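PDB 3IV7: alcohol dehydrogenase IV from Corynebacterium glutamicum, which probably reduces maleylacetate with a nicotinamide cofactor, as a member of the iron-containing alcohol dehydrogenase family. Local coordinates for residues V76-R79 with A80-V83; C245-L248 with G249-N253; L254-A257 with Q258-T262; G294-R297 with L298-S301. All coordinates share one frame; numbering follows the deposited sequence.

Contact 1: residues V76-R79 with A80-V83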
ATOM      1  N   VAL A  76     -27.910  10.053 -16.970  1.00 23.80           N
ATOM      2  CA  VAL A  76     -27.689  10.707 -15.680  1.00 26.44           C
ATOM      3  C   VAL A  76     -26.219  11.206 -15.602  1.00 26.74           C
ATOM      4  O   VAL A  76     -25.952  12.307 -15.160  1.00 22.80           O
ATOM      5  CB  VAL A  76     -28.030   9.734 -14.535  1.00 26.19           C
ATOM      6  CG1 VAL A  76     -27.625  10.303 -13.159  1.00 29.70           C
ATOM      7  CG2 VAL A  76     -29.567   9.370 -14.595  1.00 24.41           C
ATOM      8  N   ALA A  77     -25.279  10.377 -16.062  1.00 27.92           N
ATOM      9  CA  ALA A  77     -23.880  10.784 -16.114  1.00 25.87           C
ATOM     10  C   ALA A  77     -23.741  12.029 -17.020  1.00 25.15           C
ATOM     11  O   ALA A  77     -23.092  13.019 -16.639  1.00 25.44           O
ATOM     12  CB  ALA A  77     -23.014   9.641 -16.626  1.00 23.29           C
ATOM     13  N   GLU A  78     -24.408  12.005 -18.181  1.00 23.17           N
ATOM     14  CA  GLU A  78     -24.323  13.125 -19.144  1.00 25.95           C
ATOM     15  C   GLU A  78     -24.858  14.449 -18.578  1.00 24.69           C
ATOM     16  O   GLU A  78     -24.240  15.495 -18.785  1.00 23.59           O
ATOM     17  CB  GLU A  78     -25.000  12.779 -20.481  1.00 26.78           C
ATOM     18  CG  GLU A  78     -24.167  11.824 -21.348  1.00 32.56           C
ATOM     19  CD  GLU A  78     -22.914  12.490 -21.912  1.00 31.80           C
ATOM     20  OE1 GLU A  78     -23.040  13.251 -22.872  1.00 33.26           O
ATOM     21  OE2 GLU A  78     -21.804  12.240 -21.408  1.00 27.74           O
ATOM     22  N   ARG A  79     -25.995  14.406 -17.872  1.00 25.46           N
ATOM     23  CA  ARG A  79     -26.498  15.614 -17.164  1.00 24.56           C
ATOM     24  C   ARG A  79     -25.508  16.105 -16.113  1.00 23.46           C
ATOM     25  O   ARG A  79     -25.227  17.284 -16.049  1.00 25.93           O
ATOM     26  CB  ARG A  79     -27.848  15.350 -16.499  1.00 24.49           C
ATOM     27  CG  ARG A  79     -29.031  15.416 -17.471  1.00 25.30           C
ATOM     28  CD  ARG A  79     -30.373  15.308 -16.727  1.00 21.68           C
ATOM     29  NE  ARG A  79     -30.600  13.976 -16.137  1.00 19.26           N
ATOM     30  CZ  ARG A  79     -31.094  12.921 -16.798  1.00 19.10           C
ATOM     31  NH1 ARG A  79     -31.341  12.983 -18.102  1.00 30.90           N
ATOM     32  NH2 ARG A  79     -31.280  11.785 -16.171  1.00 30.28           N
ATOM     33  N   ALA A  80     -24.977  15.190 -15.293  1.00 24.61           N
ATOM     34  CA  ALA A  80     -24.000  15.580 -14.241  1.00 24.05           C
ATOM     35  C   ALA A  80     -22.750  16.220 -14.849  1.00 25.23           C
ATOM     36  O   ALA A  80     -22.231  17.204 -14.319  1.00 25.83           O
ATOM     37  CB  ALA A  80     -23.625  14.396 -13.388  1.00 18.90           C
ATOM     38  N   ARG A  81     -22.294  15.696 -15.987  1.00 24.99           N
ATOM     39  CA  ARG A  81     -21.081  16.220 -16.625  1.00 23.13           C
ATOM     40  C   ARG A  81     -21.332  17.624 -17.116  1.00 24.52           C
ATOM     41  O   ARG A  81     -20.467  18.470 -17.014  1.00 23.21           O
ATOM     42  CB  ARG A  81     -20.635  15.330 -17.801  1.00 23.71           C
ATOM     43  CG  ARG A  81     -20.017  14.008 -17.376  1.00 19.70           C
ATOM     44  CD  ARG A  81     -20.125  12.953 -18.462  1.00 24.78           C
ATOM     45  NE  ARG A  81     -19.517  11.650 -18.065  1.00 22.04           N
ATOM     46  CZ  ARG A  81     -19.678  10.506 -18.744  1.00 19.44           C
ATOM     47  NH1 ARG A  81     -20.459  10.462 -19.811  1.00 20.12           N
ATOM     48  NH2 ARG A  81     -19.090   9.392 -18.329  1.00 19.47           N
ATOM     49  N   ALA A  82     -22.520  17.856 -17.667  1.00 24.08           N
ATOM     50  CA  ALA A  82     -22.896  19.175 -18.170  1.00 26.78           C
ATOM     51  C   ALA A  82     -22.945  20.221 -17.034  1.00 27.62           C
ATOM     52  O   ALA A  82     -22.446  21.333 -17.188  1.00 29.98           O
ATOM     53  CB  ALA A  82     -24.242  19.095 -18.889  1.00 27.16           C
ATOM     54  N   VAL A  83     -23.575  19.863 -15.921  1.00 27.02           N
ATOM     55  CA  VAL A  83     -23.596  20.740 -14.728  1.00 28.75           C
ATOM     56  C   VAL A  83     -22.156  21.117 -14.313  1.00 29.48           C
ATOM     57  O   VAL A  83     -21.831  22.318 -14.135  1.00 28.43           O
ATOM     58  CB  VAL A  83     -24.341  20.059 -13.545  1.00 29.28           C
ATOM     59  CG1 VAL A  83     -24.145  20.834 -12.250  1.00 27.37           C
ATOM     60  CG2 VAL A  83     -25.837  19.923 -13.870  1.00 30.98           C
TER
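Glu78 and Arg81, one helical turn apart on helix 74-86, are joined by a salt bridge in which Glu78 OE2 lies 2.7 Å from Arg81 NH1. The oxygen presents its anti lone pair, the one turned away from OE1, and sits only 5° out of the guanidinium plane, so the arginine donates edgewise. The carboxylate itself is rotated 73° against that plane, and OE2 to NH1 is the one hydrogen bond between the two groups. A folded glutamate meets a stretched arginine: the Glu78 chain bends at its second torsion (chi2 -70°), while Arg81 runs straight from CG to NE. Ala77 CB covers one face of the guanidinium, 4.0 Å from Arg81 CZ. Arg81 NE donates to Ala106 O of helix 98-111, the helix that packs against this one in the parallel-sheet domain of alternating strands and helices, and NH2 is hydrogen-bonded as well. Arg79 turns to a different acid and forms its salt bridge with Glu67. Underneath, the i to i+4 ladder satisfies the main chain: Ala80 N reaches Val76 O at 3.0 Å, Arg81 N reaches Ala77 O at 2.9 Å, and Val83 N reaches Arg79 O at 3.1 Å. Ala82 N closes on Glu78 O at 3.1 Å, which places both the backbone and the side chain of Glu78 in bonds to the next turn. Ala80 CB, packed against Ile107 and His65, rests 3.6 Å from Ala77 O.

Contact 2: residues C245-L248 with G249-N253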
ATOM      1  N   CYS A 245     -21.115 -11.885  -9.301  1.00 27.07           N
ATOM      2  CA  CYS A 245     -21.913 -10.772  -8.783  1.00 28.47           C
ATOM      3  C   CYS A 245     -22.233  -9.703  -9.812  1.00 31.66           C
ATOM      4  O   CYS A 245     -23.342  -9.135  -9.802  1.00 29.34           O
ATOM      5  CB  CYS A 245     -21.242 -10.180  -7.553  1.00 33.40           C
ATOM      6  SG  CYS A 245     -21.253 -11.378  -6.168  1.00 29.90           S
ATOM      7  N   HIS A 246     -21.283  -9.434 -10.719  1.00 31.91           N
ATOM      8  CA  HIS A 246     -21.505  -8.477 -11.793  1.00 36.37           C
ATOM      9  C   HIS A 246     -22.679  -8.961 -12.674  1.00 31.68           C
ATOM     10  O   HIS A 246     -23.562  -8.198 -12.969  1.00 34.59           O
ATOM     11  CB  HIS A 246     -20.219  -8.290 -12.628  1.00 38.98           C
ATOM     12  CG  HIS A 246     -20.310  -7.210 -13.669  1.00 52.96           C
ATOM     13  ND1 HIS A 246     -20.248  -7.475 -15.024  1.00 60.61           N
ATOM     14  CD2 HIS A 246     -20.421  -5.862 -13.554  1.00 58.15           C
ATOM     15  CE1 HIS A 246     -20.312  -6.336 -15.695  1.00 67.34           C
ATOM     16  NE2 HIS A 246     -20.431  -5.345 -14.826  1.00 64.11           N
ATOM     17  N   THR A 247     -22.664 -10.231 -13.058  1.00 32.52           N
ATOM     18  CA  THR A 247     -23.785 -10.844 -13.817  1.00 31.95           C
ATOM     19  C   THR A 247     -25.096 -10.746 -13.044  1.00 33.39           C
ATOM     20  O   THR A 247     -26.117 -10.344 -13.600  1.00 32.42           O
ATOM     21  CB  THR A 247     -23.524 -12.332 -14.105  1.00 34.41           C
ATOM     22  OG1 THR A 247     -22.374 -12.478 -14.935  1.00 29.39           O
ATOM     23  CG2 THR A 247     -24.742 -12.995 -14.800  1.00 26.58           C
ATOM     24  N   LEU A 248     -25.069 -11.096 -11.746  1.00 30.71           N
ATOM     25  CA  LEU A 248     -26.307 -11.127 -10.964  1.00 30.14           C
ATOM     26  C   LEU A 248     -26.878  -9.710 -10.775  1.00 31.22           C
ATOM     27  O   LEU A 248     -28.090  -9.520 -10.827  1.00 31.10           O
ATOM     28  CB  LEU A 248     -26.113 -11.858  -9.619  1.00 26.70           C
ATOM     29  CG  LEU A 248     -25.836 -13.384  -9.649  1.00 26.80           C
ATOM     30  CD1 LEU A 248     -25.632 -13.950  -8.235  1.00 21.74           C
ATOM     31  CD2 LEU A 248     -26.956 -14.142 -10.351  1.00 24.28           C
ATOM     32  N   GLY A 249     -26.000  -8.724 -10.601  1.00 36.29           N
ATOM     33  CA  GLY A 249     -26.420  -7.313 -10.475  1.00 35.32           C
ATOM     34  C   GLY A 249     -26.813  -6.699 -11.815  1.00 38.67           C
ATOM     35  O   GLY A 249     -27.774  -5.952 -11.905  1.00 39.03           O
ATOM     36  N   GLY A 250     -26.079  -7.052 -12.860  1.00 39.39           N
ATOM     37  CA  GLY A 250     -26.278  -6.456 -14.177  1.00 43.11           C
ATOM     38  C   GLY A 250     -27.452  -7.028 -14.915  1.00 45.72           C
ATOM     39  O   GLY A 250     -28.345  -6.302 -15.344  1.00 49.48           O
ATOM     40  N   THR A 251     -27.482  -8.343 -15.016  1.00 46.31           N
ATOM     41  CA  THR A 251     -28.477  -9.023 -15.812  1.00 42.65           C
ATOM     42  C   THR A 251     -29.757  -9.308 -15.054  1.00 42.27           C
ATOM     43  O   THR A 251     -30.843  -9.271 -15.633  1.00 42.01           O
ATOM     44  CB  THR A 251     -27.922 -10.348 -16.318  1.00 46.39           C
ATOM     45  OG1 THR A 251     -26.644 -10.123 -16.940  1.00 42.70           O
ATOM     46  CG2 THR A 251     -28.900 -11.007 -17.307  1.00 40.13           C
ATOM     47  N   PHE A 252     -29.646  -9.612 -13.760  1.00 38.84           N
ATOM     48  CA  PHE A 252     -30.839  -9.975 -12.980  1.00 36.65           C
ATOM     49  C   PHE A 252     -31.243  -8.924 -11.996  1.00 36.57           C
ATOM     50  O   PHE A 252     -32.173  -9.115 -11.244  1.00 34.54           O
ATOM     51  CB  PHE A 252     -30.602 -11.293 -12.268  1.00 34.90           C
ATOM     52  CG  PHE A 252     -30.356 -12.412 -13.187  1.00 33.54           C
ATOM     53  CD1 PHE A 252     -29.084 -12.673 -13.648  1.00 30.88           C
ATOM     54  CD2 PHE A 252     -31.394 -13.189 -13.634  1.00 34.89           C
ATOM     55  CE1 PHE A 252     -28.854 -13.695 -14.508  1.00 32.96           C
ATOM     56  CE2 PHE A 252     -31.165 -14.215 -14.503  1.00 39.12           C
ATOM     57  CZ  PHE A 252     -29.892 -14.478 -14.928  1.00 36.65           C
ATOM     58  N   ASN A 253     -30.516  -7.823 -11.980  1.00 38.47           N
ATOM     59  CA  ASN A 253     -30.797  -6.714 -11.073  1.00 40.76           C
ATOM     60  C   ASN A 253     -31.006  -7.117  -9.613  1.00 39.57           C
ATOM     61  O   ASN A 253     -31.845  -6.557  -8.924  1.00 38.32           O
ATOM     62  CB  ASN A 253     -31.998  -5.903 -11.575  1.00 42.92           C
ATOM     63  CG  ASN A 253     -32.044  -4.473 -10.959  1.00 46.08           C
ATOM     64  OD1 ASN A 253     -31.005  -3.865 -10.677  1.00 52.90           O
ATOM     65  ND2 ASN A 253     -33.244  -3.965 -10.750  1.00 61.37           N
TER
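Phe252 folds back on the C-terminal part of helix 240-250, where its side chain meets Leu248 and Thr247. Its CB lies 3.4 Å from Leu248 O, and CG stands opposite the carbonyl carbon, beside the backbone N (chi1 -61°), which carries the ring along the helix flank. On the near side of the ring, CD1 approaches Leu248 CD2 at 4.2 Å, the two side chains crossing at a slant, and has Thr247 O near the ring plane at 3.8 Å. Further out, CE1 comes 4.2 Å from Thr247 CG2, whose side chain runs alongside and points the same way. Thr251 CG2 covers one face of the ring toward its rim, Phe313 meets the ring edge-to-face, and Ala321 of helix 318-326 packs on it. The main-chain bonding weakens toward Phe252. Gly249 N, Gly250 N and Thr251 N each donate over 2.8 Å, to Cys245 O, His246 O and Thr247 O in turn, whereas Phe252 N reaches Leu248 O only weakly, at an N-H...O angle of 131°. With that one weak bond, the hold of Phe252 on the preceding turn rests largely on nondirectional contacts of its ring with Leu248 CD2 and Thr247 CG2.

Contact 3: residues L254-A257 with Q258-T262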
ATOM      1  N   LEU A 254     -30.209  -8.067  -9.125  1.00 38.76           N
ATOM      2  CA  LEU A 254     -30.298  -8.450  -7.706  1.00 35.25           C
ATOM      3  C   LEU A 254     -29.636  -7.345  -6.892  1.00 32.67           C
ATOM      4  O   LEU A 254     -28.793  -6.643  -7.407  1.00 29.55           O
ATOM      5  CB  LEU A 254     -29.603  -9.793  -7.447  1.00 33.91           C
ATOM      6  CG  LEU A 254     -30.175 -11.022  -8.130  1.00 32.93           C
ATOM      7  CD1 LEU A 254     -29.551 -12.300  -7.530  1.00 28.36           C
ATOM      8  CD2 LEU A 254     -31.691 -11.035  -8.009  1.00 23.56           C
ATOM      9  N   PRO A 255     -30.046  -7.171  -5.625  1.00 34.37           N
ATOM     10  CA  PRO A 255     -29.456  -6.083  -4.823  1.00 33.84           C
ATOM     11  C   PRO A 255     -27.961  -6.323  -4.595  1.00 32.72           C
ATOM     12  O   PRO A 255     -27.546  -7.452  -4.330  1.00 28.92           O
ATOM     13  CB  PRO A 255     -30.252  -6.124  -3.512  1.00 33.12           C
ATOM     14  CG  PRO A 255     -31.078  -7.336  -3.574  1.00 37.95           C
ATOM     15  CD  PRO A 255     -31.222  -7.757  -4.979  1.00 32.69           C
ATOM     16  N   HIS A 256     -27.183  -5.253  -4.700  1.00 30.32           N
ATOM     17  CA  HIS A 256     -25.748  -5.337  -4.740  1.00 32.52           C
ATOM     18  C   HIS A 256     -25.086  -5.943  -3.478  1.00 31.10           C
ATOM     19  O   HIS A 256     -24.472  -6.956  -3.571  1.00 27.01           O
ATOM     20  CB  HIS A 256     -25.160  -3.960  -5.048  1.00 34.57           C
ATOM     21  CG  HIS A 256     -23.670  -3.929  -5.034  1.00 29.88           C
ATOM     22  ND1 HIS A 256     -22.919  -4.151  -6.165  1.00 30.25           N
ATOM     23  CD2 HIS A 256     -22.785  -3.747  -4.019  1.00 25.73           C
ATOM     24  CE1 HIS A 256     -21.630  -4.059  -5.862  1.00 35.57           C
ATOM     25  NE2 HIS A 256     -21.521  -3.808  -4.568  1.00 32.22           N
ATOM     26  N   ALA A 257     -25.218  -5.287  -2.321  1.00 30.25           N
ATOM     27  CA  ALA A 257     -24.517  -5.736  -1.100  1.00 28.77           C
ATOM     28  C   ALA A 257     -24.939  -7.157  -0.682  1.00 27.90           C
ATOM     29  O   ALA A 257     -24.092  -8.007  -0.384  1.00 26.51           O
ATOM     30  CB  ALA A 257     -24.763  -4.708   0.076  1.00 29.82           C
ATOM     31  N   GLN A 258     -26.249  -7.418  -0.707  1.00 30.61           N
ATOM     32  CA  GLN A 258     -26.784  -8.735  -0.376  1.00 28.75           C
ATOM     33  C   GLN A 258     -26.276  -9.839  -1.319  1.00 27.83           C
ATOM     34  O   GLN A 258     -26.071 -10.971  -0.893  1.00 25.28           O
ATOM     35  CB  GLN A 258     -28.311  -8.734  -0.392  1.00 27.26           C
ATOM     36  CG  GLN A 258     -28.960  -8.003   0.782  1.00 35.23           C
ATOM     37  CD  GLN A 258     -28.874  -6.487   0.665  1.00 35.38           C
ATOM     38  OE1 GLN A 258     -28.537  -5.939  -0.404  1.00 32.17           O
ATOM     39  NE2 GLN A 258     -29.135  -5.805   1.769  1.00 36.40           N
ATOM     40  N   THR A 259     -26.122  -9.524  -2.597  1.00 25.37           N
ATOM     41  CA  THR A 259     -25.679 -10.517  -3.560  1.00 23.97           C
ATOM     42  C   THR A 259     -24.224 -10.876  -3.259  1.00 24.42           C
ATOM     43  O   THR A 259     -23.860 -12.048  -3.183  1.00 26.18           O
ATOM     44  CB  THR A 259     -25.816 -10.006  -5.009  1.00 26.26           C
ATOM     45  OG1 THR A 259     -27.214  -9.852  -5.327  1.00 22.27           O
ATOM     46  CG2 THR A 259     -25.191 -10.979  -5.976  1.00 26.17           C
ATOM     47  N   HIS A 260     -23.405  -9.860  -3.055  1.00 22.49           N
ATOM     48  CA  HIS A 260     -22.021 -10.080  -2.683  1.00 24.19           C
ATOM     49  C   HIS A 260     -21.943 -10.894  -1.386  1.00 25.28           C
ATOM     50  O   HIS A 260     -21.229 -11.876  -1.324  1.00 25.53           O
ATOM     51  CB  HIS A 260     -21.288  -8.757  -2.517  1.00 23.09           C
ATOM     52  CG  HIS A 260     -20.814  -8.182  -3.803  1.00 33.33           C
ATOM     53  ND1 HIS A 260     -19.585  -8.489  -4.337  1.00 29.73           N
ATOM     54  CD2 HIS A 260     -21.433  -7.384  -4.709  1.00 33.62           C
ATOM     55  CE1 HIS A 260     -19.440  -7.857  -5.488  1.00 36.63           C
ATOM     56  NE2 HIS A 260     -20.553  -7.193  -5.744  1.00 33.78           N
ATOM     57  N   ALA A 261     -22.743 -10.508  -0.384  1.00 24.10           N
ATOM     58  CA  ALA A 261     -22.737 -11.181   0.890  1.00 23.94           C
ATOM     59  C   ALA A 261     -23.101 -12.631   0.747  1.00 24.20           C
ATOM     60  O   ALA A 261     -22.433 -13.501   1.312  1.00 23.81           O
ATOM     61  CB  ALA A 261     -23.690 -10.490   1.884  1.00 24.19           C
ATOM     62  N   THR A 262     -24.131 -12.898  -0.038  1.00 24.66           N
ATOM     63  CA  THR A 262     -24.647 -14.246  -0.219  1.00 24.81           C
ATOM     64  C   THR A 262     -23.707 -15.144  -1.013  1.00 26.33           C
ATOM     65  O   THR A 262     -23.470 -16.281  -0.638  1.00 25.47           O
ATOM     66  CB  THR A 262     -26.011 -14.222  -0.909  1.00 25.70           C
ATOM     67  OG1 THR A 262     -26.923 -13.441  -0.129  1.00 25.51           O
ATOM     68  CG2 THR A 262     -26.571 -15.669  -1.098  1.00 18.31           C
TER
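Gln258 bends back over the start of helix 256-271, its OE1 coming 3.6 Å from Pro255 CB; the fold of the chain at chi2 (75°) brings the amide there, and Tyr311 packs on both residues. Thr259 follows and grips Pro255 O twice: OG1 donates at 2.6 Å and the backbone N at 3.1 Å, the two approaching from opposite faces of the carbonyl plane. Pro255 holds the N-cap position, so both donors of Thr259 meet the carbonyl of the residue that opens the helix, which enters the all-helical part characteristic of iron-containing alcohol dehydrogenases. His260 donates its N to His256 O in a nearly straight bond (175°), and that same oxygen lies in the plane of its imidazole, 3.3 Å from CD2. The ring slants across His256 with planes at 46°, placing CD2 over one face of the His256 ring, toward its rim; His260 NE2 comes 3.3 Å from His256 CE1. Its ND1 is bonded to His241 NE2, while His256 NE2 has a weak bond to Asn173. Ala261 N reaches Ala257 O at 2.8 Å. Thr262 repeats the double grip: its OG1 and N both donate to Gln258 O, from opposite faces, OG1 at 2.7 Å.

Contact 4: residues G294-R297 with L298-S301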
ATOM      1  N   GLY A 294     -13.902 -19.508   9.610  1.00 29.09           N
ATOM      2  CA  GLY A 294     -13.807 -18.119   9.990  1.00 28.36           C
ATOM      3  C   GLY A 294     -14.942 -17.321   9.364  1.00 26.71           C
ATOM      4  O   GLY A 294     -15.622 -16.568  10.050  1.00 28.62           O
ATOM      5  N   LEU A 295     -15.137 -17.474   8.055  1.00 26.36           N
ATOM      6  CA  LEU A 295     -16.207 -16.768   7.379  1.00 26.68           C
ATOM      7  C   LEU A 295     -17.576 -17.176   7.953  1.00 26.79           C
ATOM      8  O   LEU A 295     -18.417 -16.326   8.184  1.00 27.37           O
ATOM      9  CB  LEU A 295     -16.174 -16.997   5.863  1.00 28.00           C
ATOM     10  CG  LEU A 295     -17.292 -16.280   5.063  1.00 24.60           C
ATOM     11  CD1 LEU A 295     -17.264 -14.746   5.345  1.00 21.17           C
ATOM     12  CD2 LEU A 295     -17.118 -16.555   3.585  1.00 20.87           C
ATOM     13  N   GLN A 296     -17.776 -18.477   8.190  1.00 27.87           N
ATOM     14  CA  GLN A 296     -19.060 -18.978   8.698  1.00 27.30           C
ATOM     15  C   GLN A 296     -19.370 -18.460  10.111  1.00 27.63           C
ATOM     16  O   GLN A 296     -20.509 -18.090  10.398  1.00 22.60           O
ATOM     17  CB  GLN A 296     -19.115 -20.505   8.649  1.00 28.22           C
ATOM     18  CG  GLN A 296     -19.180 -21.099   7.243  1.00 28.91           C
ATOM     19  CD  GLN A 296     -20.427 -20.686   6.458  1.00 36.22           C
ATOM     20  OE1 GLN A 296     -20.424 -19.669   5.759  1.00 30.20           O
ATOM     21  NE2 GLN A 296     -21.461 -21.531   6.494  1.00 28.60           N
ATOM     22  N   ARG A 297     -18.353 -18.404  10.975  1.00 27.46           N
ATOM     23  CA  ARG A 297     -18.518 -17.833  12.307  1.00 28.66           C
ATOM     24  C   ARG A 297     -18.866 -16.368  12.245  1.00 26.59           C
ATOM     25  O   ARG A 297     -19.653 -15.886  13.055  1.00 26.73           O
ATOM     26  CB  ARG A 297     -17.255 -18.000  13.132  1.00 31.00           C
ATOM     27  CG  ARG A 297     -17.022 -19.387  13.551  1.00 37.81           C
ATOM     28  CD  ARG A 297     -15.728 -19.554  14.289  1.00 49.95           C
ATOM     29  NE  ARG A 297     -15.465 -20.972  14.571  1.00 54.94           N
ATOM     30  CZ  ARG A 297     -14.399 -21.432  15.215  1.00 59.30           C
ATOM     31  NH1 ARG A 297     -13.478 -20.595  15.679  1.00 64.27           N
ATOM     32  NH2 ARG A 297     -14.261 -22.739  15.412  1.00 63.84           N
ATOM     33  N   LEU A 298     -18.238 -15.634  11.333  1.00 25.25           N
ATOM     34  CA  LEU A 298     -18.568 -14.242  11.165  1.00 27.14           C
ATOM     35  C   LEU A 298     -20.007 -14.111  10.728  1.00 27.36           C
ATOM     36  O   LEU A 298     -20.796 -13.340  11.334  1.00 29.28           O
ATOM     37  CB  LEU A 298     -17.651 -13.574  10.159  1.00 26.59           C
ATOM     38  CG  LEU A 298     -18.025 -12.148   9.766  1.00 24.64           C
ATOM     39  CD1 LEU A 298     -18.018 -11.199  10.982  1.00 26.33           C
ATOM     40  CD2 LEU A 298     -17.049 -11.682   8.701  1.00 25.37           C
ATOM     41  N   ARG A 299     -20.379 -14.875   9.706  1.00 27.04           N
ATOM     42  CA  ARG A 299     -21.739 -14.805   9.160  1.00 27.45           C
ATOM     43  C   ARG A 299     -22.803 -15.100  10.197  1.00 29.97           C
ATOM     44  O   ARG A 299     -23.806 -14.373  10.300  1.00 28.80           O
ATOM     45  CB  ARG A 299     -21.890 -15.733   7.963  1.00 28.18           C
ATOM     46  CG  ARG A 299     -21.093 -15.253   6.733  1.00 27.58           C
ATOM     47  CD  ARG A 299     -21.238 -16.175   5.588  1.00 23.64           C
ATOM     48  NE  ARG A 299     -22.598 -16.162   5.084  1.00 24.96           N
ATOM     49  CZ  ARG A 299     -23.358 -17.234   4.881  1.00 27.54           C
ATOM     50  NH1 ARG A 299     -22.907 -18.471   5.118  1.00 31.74           N
ATOM     51  NH2 ARG A 299     -24.583 -17.074   4.410  1.00 27.67           N
ATOM     52  N   LEU A 300     -22.598 -16.142  10.988  1.00 30.63           N
ATOM     53  CA  LEU A 300     -23.536 -16.436  12.062  1.00 30.80           C
ATOM     54  C   LEU A 300     -23.579 -15.273  13.070  1.00 31.62           C
ATOM     55  O   LEU A 300     -24.636 -14.843  13.475  1.00 28.24           O
ATOM     56  CB  LEU A 300     -23.138 -17.726  12.773  1.00 31.50           C
ATOM     57  CG  LEU A 300     -24.177 -18.249  13.753  1.00 37.82           C
ATOM     58  CD1 LEU A 300     -25.495 -18.397  13.041  1.00 32.13           C
ATOM     59  CD2 LEU A 300     -23.736 -19.595  14.354  1.00 36.59           C
ATOM     60  N   SER A 301     -22.421 -14.710  13.413  1.00 33.62           N
ATOM     61  CA  SER A 301     -22.393 -13.649  14.422  1.00 32.84           C
ATOM     62  C   SER A 301     -23.029 -12.336  13.949  1.00 33.18           C
ATOM     63  O   SER A 301     -23.415 -11.521  14.763  1.00 34.08           O
ATOM     64  CB  SER A 301     -20.976 -13.408  14.937  1.00 30.16           C
ATOM     65  OG  SER A 301     -20.234 -12.620  14.025  1.00 42.82           O
TER
HETATM   66  O   HOH W   1     -24.370 -21.014   5.936  1.00 25.04           O
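With the same first torsion, Gln296 and Arg299 start out in the same direction, CG opposite the carbonyl carbon; Gln296 then bends at chi2 (-62°) and Arg299 at chi3 (67°), which brings amide and guanidinium together side by side. Gln296 OE1 accepts from Arg299 NH1 at 2.8 Å. The oxygen lies at the guanidinium edge, close to its plane, and the amide plane is tilted 27° from it. Water 1 completes the link, accepting from Gln296 NE2 at 3.0 Å and from Arg299 NH1 at the same separation. Both ends of the amide are therefore engaged, and Arg299 NH1 serves two acceptors, while Arg299 NH2 reaches Pro305 O in the loop beyond. The aliphatic part of Arg299 rests on Leu295, with Arg299 CD 4.0 Å from Leu295 CG and Arg299 CG 3.2 Å from Leu295 O. Along the backbone, Arg299 N donates to Leu295 O at 2.9 Å, and the neighbouring i to i+4 bonds keep the helix regular to its end. There Ser301 N reaches Arg297 O at 3.0 Å, while Ser301 OG donates to Leu298 O at 2.8 Å. Helix 291-301 lies against three others: Leu295 packs on Leu264, Pro265 and Leu268 of helix 256-271, and Leu298 fits against Leu172 and Leu175 of helix 164-181 and Pro207 of helix 189-211.

Contact 1 belongs to the parallel-sheet part of the chain, while contacts 2, 3 and 4 lie in the helical part; the centres of contacts 1 and 4 are about 42 Å apart, on opposite sides of the chain's centre. Contact 3 is the most buried, and histidines and hydroxyls dominate it. The other three are partly buried: an ion pair in contact 1, a neutral amide with a water in contact 4, and an aromatic ring at a helix end in contact 2. Contacts 2 and 3 occupy successive helices and touch, with Leu248 O 3.1 Å from Leu254 N and Cys245 CB 3.6 Å from His260 NE2. Helix 256-271 continues from contact 3 to meet contact 4's Leu295.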